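PDB 4OEN: second substrate binding domain of putative amino acid ABC transporter from Streptococcus pneumoniae, which probably binds an amino acid outside the cell and delivers it to the membrane part of an ABC transporter. Local coordinates for residues 31-36 / 199-204; 83-88 / 182-187. All coordinates share one frame; numbering follows the deposited sequence. Where two conformers were deposited one is given.

Contact 1: 31-36 / 199-204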
loop_
_atom_site.group_PDB
_atom_site.type_symbol
_atom_site.label_atom_id
_atom_site.label_comp_id
_atom_site.label_asym_id
_atom_site.label_seq_id
_atom_site.Cartn_x
_atom_site.Cartn_y
_atom_site.Cartn_z
ATOM N N GLU A 31 -8.670 6.012 -8.359
ATOM C CA GLU A 31 -10.113 6.001 -8.196
ATOM C C GLU A 31 -10.553 6.867 -7.023
ATOM O O GLU A 31 -11.563 7.559 -7.108
ATOM C CB GLU A 31 -10.625 4.572 -8.028
ATOM C CG GLU A 31 -10.470 3.756 -9.293
ATOM C CD GLU A 31 -11.359 2.524 -9.333
ATOM O OE1 GLU A 31 -12.524 2.584 -8.876
ATOM O OE2 GLU A 31 -10.884 1.493 -9.832
ATOM N N LEU A 32 -9.796 6.819 -5.926
ATOM C CA LEU A 32 -10.168 7.546 -4.722
ATOM C C LEU A 32 -10.097 9.061 -4.932
ATOM O O LEU A 32 -11.027 9.774 -4.586
ATOM C CB LEU A 32 -9.275 7.123 -3.560
ATOM C CG LEU A 32 -9.484 7.876 -2.249
ATOM C CD1 LEU A 32 -10.865 7.616 -1.702
ATOM C CD2 LEU A 32 -8.399 7.483 -1.269
ATOM N N ILE A 33 -9.013 9.566 -5.520
ATOM C CA ILE A 33 -8.929 11.018 -5.667
ATOM C C ILE A 33 -10.010 11.531 -6.632
ATOM O O ILE A 33 -10.605 12.583 -6.401
ATOM C CB ILE A 33 -7.517 11.481 -6.122
ATOM C CG1 ILE A 33 -7.377 12.994 -5.927
ATOM C CG2 ILE A 33 -7.187 11.030 -7.550
ATOM C CD1 ILE A 33 -7.582 13.433 -4.495
ATOM N N LYS A 34 -10.297 10.776 -7.685
ATOM C CA LYS A 34 -11.359 11.150 -8.613
ATOM C C LYS A 34 -12.730 11.173 -7.946
ATOM O O LYS A 34 -13.524 12.076 -8.204
ATOM C CB LYS A 34 -11.388 10.194 -9.797
ATOM C CG LYS A 34 -10.178 10.338 -10.690
ATOM C CD LYS A 34 -10.159 9.263 -11.737
ATOM C CE LYS A 34 -8.804 9.230 -12.416
ATOM N NZ LYS A 34 -8.762 8.227 -13.507
ATOM N N ALA A 35 -13.014 10.177 -7.106
ATOM C CA ALA A 35 -14.300 10.143 -6.402
ATOM C C ALA A 35 -14.436 11.279 -5.394
ATOM O O ALA A 35 -15.537 11.818 -5.187
ATOM C CB ALA A 35 -14.493 8.798 -5.703
ATOM N N ILE A 36 -13.324 11.626 -4.754
ATOM C CA ILE A 36 -13.330 12.706 -3.779
ATOM C C ILE A 36 -13.519 14.043 -4.488
ATOM O O ILE A 36 -14.291 14.884 -4.044
ATOM C CB ILE A 36 -12.043 12.679 -2.943
ATOM C CG1 ILE A 36 -12.115 11.500 -1.969
ATOM C CG2 ILE A 36 -11.839 13.987 -2.192
ATOM C CD1 ILE A 36 -10.909 11.340 -1.053
ATOM N N GLU A 199 -8.774 19.760 3.717
ATOM C CA GLU A 199 -10.115 19.797 4.298
ATOM C C GLU A 199 -11.121 19.034 3.433
ATOM O O GLU A 199 -11.879 18.203 3.928
ATOM C CB GLU A 199 -10.586 21.244 4.485
ATOM C CG GLU A 199 -9.794 22.049 5.502
ATOM C CD GLU A 199 -10.286 23.490 5.643
ATOM O OE1 GLU A 199 -11.462 23.769 5.311
ATOM O OE2 GLU A 199 -9.490 24.347 6.081
ATOM N N MET A 200 -11.110 19.307 2.134
ATOM C CA MET A 200 -12.025 18.630 1.217
ATOM C C MET A 200 -11.684 17.156 1.039
ATOM O O MET A 200 -12.582 16.318 0.876
ATOM C CB MET A 200 -12.038 19.338 -0.136
ATOM C CG MET A 200 -12.705 20.701 -0.062
ATOM S SD MET A 200 -12.929 21.476 -1.662
ATOM C CE MET A 200 -11.220 21.713 -2.167
ATOM N N PHE A 201 -10.397 16.817 1.059
ATOM C CA PHE A 201 -10.048 15.410 0.938
ATOM C C PHE A 201 -10.619 14.643 2.116
ATOM O O PHE A 201 -11.229 13.586 1.945
ATOM C CB PHE A 201 -8.532 15.197 0.858
ATOM C CG PHE A 201 -8.136 13.748 0.664
ATOM C CD1 PHE A 201 -7.857 13.252 -0.607
ATOM C CD2 PHE A 201 -8.070 12.883 1.740
ATOM C CE1 PHE A 201 -7.503 11.916 -0.786
ATOM C CE2 PHE A 201 -7.721 11.549 1.577
ATOM C CZ PHE A 201 -7.435 11.064 0.302
ATOM N N ASN A 202 -10.422 15.170 3.317
ATOM C CA ASN A 202 -10.897 14.489 4.512
ATOM C C ASN A 202 -12.418 14.388 4.527
ATOM O O ASN A 202 -12.959 13.374 4.944
ATOM C CB ASN A 202 -10.411 15.201 5.767
ATOM C CG ASN A 202 -8.916 15.037 5.987
ATOM O OD1 ASN A 202 -8.289 14.148 5.415
ATOM N ND2 ASN A 202 -8.350 15.883 6.831
ATOM N N ASN A 203 -13.104 15.444 4.096
ATOM C CA ASN A 203 -14.565 15.407 4.046
ATOM C C ASN A 203 -15.060 14.431 2.988
ATOM O O ASN A 203 -16.032 13.703 3.208
ATOM C CB ASN A 203 -15.128 16.800 3.777
ATOM C CG ASN A 203 -14.982 17.714 4.967
ATOM O OD1 ASN A 203 -14.787 17.252 6.092
ATOM N ND2 ASN A 203 -15.084 19.011 4.736
ATOM N N GLY A 204 -14.400 14.434 1.832
ATOM C CA GLY A 204 -14.742 13.524 0.753
ATOM C C GLY A 204 -14.532 12.082 1.185
ATOM O O GLY A 204 -15.370 11.222 0.934
#

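Contact 2: 83-88 / 182-187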
loop_
_atom_site.group_PDB
_atom_site.type_symbol
_atom_site.label_atom_id
_atom_site.label_comp_id
_atom_site.label_asym_id
_atom_site.label_seq_id
_atom_site.Cartn_x
_atom_site.Cartn_y
_atom_site.Cartn_z
ATOM N N SER A 83 -3.411 14.301 4.870
ATOM C CA SER A 83 -4.810 13.997 5.135
ATOM C C SER A 83 -4.948 12.939 6.220
ATOM O O SER A 83 -3.969 12.358 6.687
ATOM C CB SER A 83 -5.495 13.475 3.879
ATOM O OG SER A 83 -5.071 12.145 3.597
ATOM N N GLU A 84 -6.183 12.661 6.593
ATOM C CA GLU A 84 -6.498 11.475 7.370
ATOM C C GLU A 84 -6.030 10.257 6.596
ATOM O O GLU A 84 -6.017 10.279 5.366
ATOM C CB GLU A 84 -8.004 11.383 7.639
ATOM C CG GLU A 84 -8.548 12.499 8.494
ATOM C CD GLU A 84 -8.318 12.256 9.970
ATOM O OE1 GLU A 84 -7.868 11.147 10.326
ATOM O OE2 GLU A 84 -8.594 13.170 10.776
ATOM N N SER A 85 -5.653 9.202 7.306
ATOM C CA SER A 85 -5.262 7.963 6.661
ATOM C C SER A 85 -6.420 7.356 5.891
ATOM O O SER A 85 -7.537 7.279 6.415
ATOM C CB SER A 85 -4.755 6.956 7.696
ATOM O OG SER A 85 -4.384 5.738 7.061
ATOM N N TYR A 86 -6.162 6.891 4.670
ATOM C CA TYR A 86 -7.181 6.147 3.944
ATOM C C TYR A 86 -6.853 4.663 3.866
ATOM O O TYR A 86 -7.624 3.885 3.310
ATOM C CB TYR A 86 -7.395 6.710 2.530
ATOM C CG TYR A 86 -6.215 6.656 1.585
ATOM C CD1 TYR A 86 -5.957 5.527 0.814
ATOM C CD2 TYR A 86 -5.385 7.749 1.432
ATOM C CE1 TYR A 86 -4.869 5.495 -0.062
ATOM C CE2 TYR A 86 -4.293 7.722 0.552
ATOM C CZ TYR A 86 -4.055 6.592 -0.192
ATOM O OH TYR A 86 -2.982 6.546 -1.067
ATOM N N TYR A 87 -5.723 4.264 4.440
ATOM C CA TYR A 87 -5.336 2.856 4.403
ATOM C C TYR A 87 -4.254 2.575 5.423
ATOM O O TYR A 87 -3.201 3.222 5.408
ATOM C CB TYR A 87 -4.843 2.463 3.006
ATOM C CG TYR A 87 -4.593 0.982 2.874
ATOM C CD1 TYR A 87 -5.658 0.086 2.808
ATOM C CD2 TYR A 87 -3.300 0.473 2.824
ATOM C CE1 TYR A 87 -5.437 -1.270 2.693
ATOM C CE2 TYR A 87 -3.070 -0.890 2.702
ATOM C CZ TYR A 87 -4.145 -1.750 2.635
ATOM O OH TYR A 87 -3.949 -3.109 2.524
ATOM N N THR A 88 -4.513 1.614 6.304
ATOM C CA THR A 88 -3.503 1.165 7.251
ATOM C C THR A 88 -2.708 0.051 6.621
ATOM O O THR A 88 -3.265 -1.000 6.294
ATOM C CB THR A 88 -4.116 0.668 8.561
ATOM O OG1 THR A 88 -4.849 1.736 9.170
ATOM C CG2 THR A 88 -3.011 0.187 9.519
ATOM N N ILE A 182 2.204 -1.403 10.017
ATOM C CA ILE A 182 3.526 -0.819 9.845
ATOM C C ILE A 182 3.421 0.674 9.548
ATOM O O ILE A 182 4.409 1.398 9.642
ATOM C CB ILE A 182 4.322 -1.540 8.736
ATOM C CG1 ILE A 182 3.634 -1.425 7.383
ATOM C CG2 ILE A 182 4.521 -3.007 9.103
ATOM C CD1 ILE A 182 4.327 -2.214 6.284
ATOM N N GLY A 183 2.220 1.149 9.226
ATOM C CA GLY A 183 2.060 2.571 8.986
ATOM C C GLY A 183 0.723 2.973 8.409
ATOM O O GLY A 183 -0.152 2.137 8.202
ATOM N N GLU A 184 0.580 4.266 8.151
ATOM C CA GLU A 184 -0.628 4.806 7.560
ATOM C C GLU A 184 -0.320 5.393 6.201
ATOM O O GLU A 184 0.818 5.783 5.907
ATOM C CB GLU A 184 -1.241 5.883 8.459
ATOM C CG GLU A 184 -1.486 5.444 9.895
ATOM C CD GLU A 184 -2.523 4.343 10.007
ATOM O OE1 GLU A 184 -3.308 4.142 9.052
ATOM O OE2 GLU A 184 -2.559 3.683 11.064
ATOM N N THR A 185 -1.353 5.466 5.377
ATOM C CA THR A 185 -1.216 5.912 4.007
ATOM C C THR A 185 -2.115 7.123 3.832
ATOM O O THR A 185 -3.275 7.080 4.217
ATOM C CB THR A 185 -1.628 4.807 3.016
ATOM O OG1 THR A 185 -1.142 3.540 3.481
ATOM C CG2 THR A 185 -1.088 5.091 1.632
ATOM N N ALA A 186 -1.592 8.204 3.255
ATOM C CA ALA A 186 -2.405 9.412 3.148
ATOM C C ALA A 186 -2.063 10.256 1.937
ATOM O O ALA A 186 -1.030 10.076 1.307
ATOM C CB ALA A 186 -2.265 10.259 4.418
ATOM N N PHE A 187 -2.970 11.179 1.633
ATOM C CA PHE A 187 -2.783 12.238 0.645
ATOM C C PHE A 187 -1.998 13.369 1.303
ATOM O O PHE A 187 -2.071 13.532 2.522
ATOM C CB PHE A 187 -4.189 12.684 0.176
ATOM C CG PHE A 187 -4.217 13.908 -0.689
ATOM C CD1 PHE A 187 -3.972 13.822 -2.055
ATOM C CD2 PHE A 187 -4.556 15.140 -0.145
ATOM C CE1 PHE A 187 -4.024 14.964 -2.867
ATOM C CE2 PHE A 187 -4.614 16.276 -0.943
ATOM C CZ PHE A 187 -4.339 16.192 -2.306
HETATM O O HOH W 1 -0.896 8.471 -0.922
#

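Contact 1: 31-36 / 199-204
The phenyl ring of Phe201 receives Ile36 on one face, stacks against the Phe187 ring with the other, and meets Ile33 at its edge. Ile36 CD1 sits over the ring in a CH-pi contact, 3.6 Å from the ring centroid and 18° off its normal, displaced toward the CE1 side. Near the ring plane, Ile33 CD1 approaches Phe201 CD1 to 3.9 Å, and Asn202 OD1 also lies at the rim. Leu32 CD2 comes in obliquely, touching Phe201 CZ at 4.0 Å. In Ile36, CG1 lies anti to the carbonyl carbon (chi1 -73°), and an extended second torsion carries CD1 over the ring, while the CG2 branch rests against the backbone of Met200 and Phe201. Gly204 brings the two backbones close, its CA 4.8 Å from Ile36 CA, and Ile36 CG1 touches Gly204 C at 4.0 Å. No hydrogen bond joins the segments; the contact between them is apolar. The segment axes approach to 9.8 Å and run nearly perpendicular, at 99°. Around this crossing, Ile33 packs on strand 44-47 through Ile44 and Ile46, Leu208 of helix 195-210 meets Leu32 and Ile36, and Phe214 of helix 213-222 touches Leu32.

Contact 2: 83-88 / 182-187
In a type II periplasmic-binding-protein fold, extended strands cross between the two lobes; here the loop leading into strand 87-96, and the start of that strand, run roughly antiparallel to 182-187, consistent with part of that hinge, with Thr88 and Glu184 as a non-hydrogen-bonded pair. Ser83 N donates to Phe187 O (2.8 Å, 172° at the hydrogen), while Phe187 N returns a bond to Ser83 OG, which also donates to Glu84 O. Farther along, Tyr86 N donates to Thr185 O at 2.9 Å. Ser85 OG forms an ST turn by accepting from Tyr87 N, and donates to Glu184 OE1 at 2.8 Å. This carboxylate oxygen is gripped twice: Ser85 OG reaches it on the anti side, and Thr88 OG1 donates to its syn lone pair at 2.9 Å. Glu184 folds back at chi2 (-65°), bringing its carboxylate to both hydroxyls. Tyr86 CE2 meets Ala186 CA obliquely at 3.6 Å, Thr185 O lies over a face of the ring, and a water bridges Tyr86 OH and Ala186 O. Farther along the same strand pair, Ile182 and Gly183 form a classic beta bulge opposite Ala89. Thr185 OG1 donates to Tyr87 O at 2.8 Å from 40° above the carbonyl plane.

Burial and chemistry go together in this pair of contacts. Contact 1 is a buried apolar helix crossing within one lobe, although its centre lies about 18 Å from the centre of the chain. The centre of contact 2 is about 9 Å from the centre of the chain, yet this contact is only partly buried, and it relies on backbone and hydroxyl hydrogen bonds, with a carboxylate among its acceptors. Strand 180-190 is followed in the chain by helix 195-210, so consecutive elements supply one side of each contact. The two also touch: besides the Phe201-Phe187 stack, Phe201 packs on Ser83, and Asn202 OD1 probably accepts from Glu84 N at 2.8 Å, joining the helix to the loop before strand 87-96.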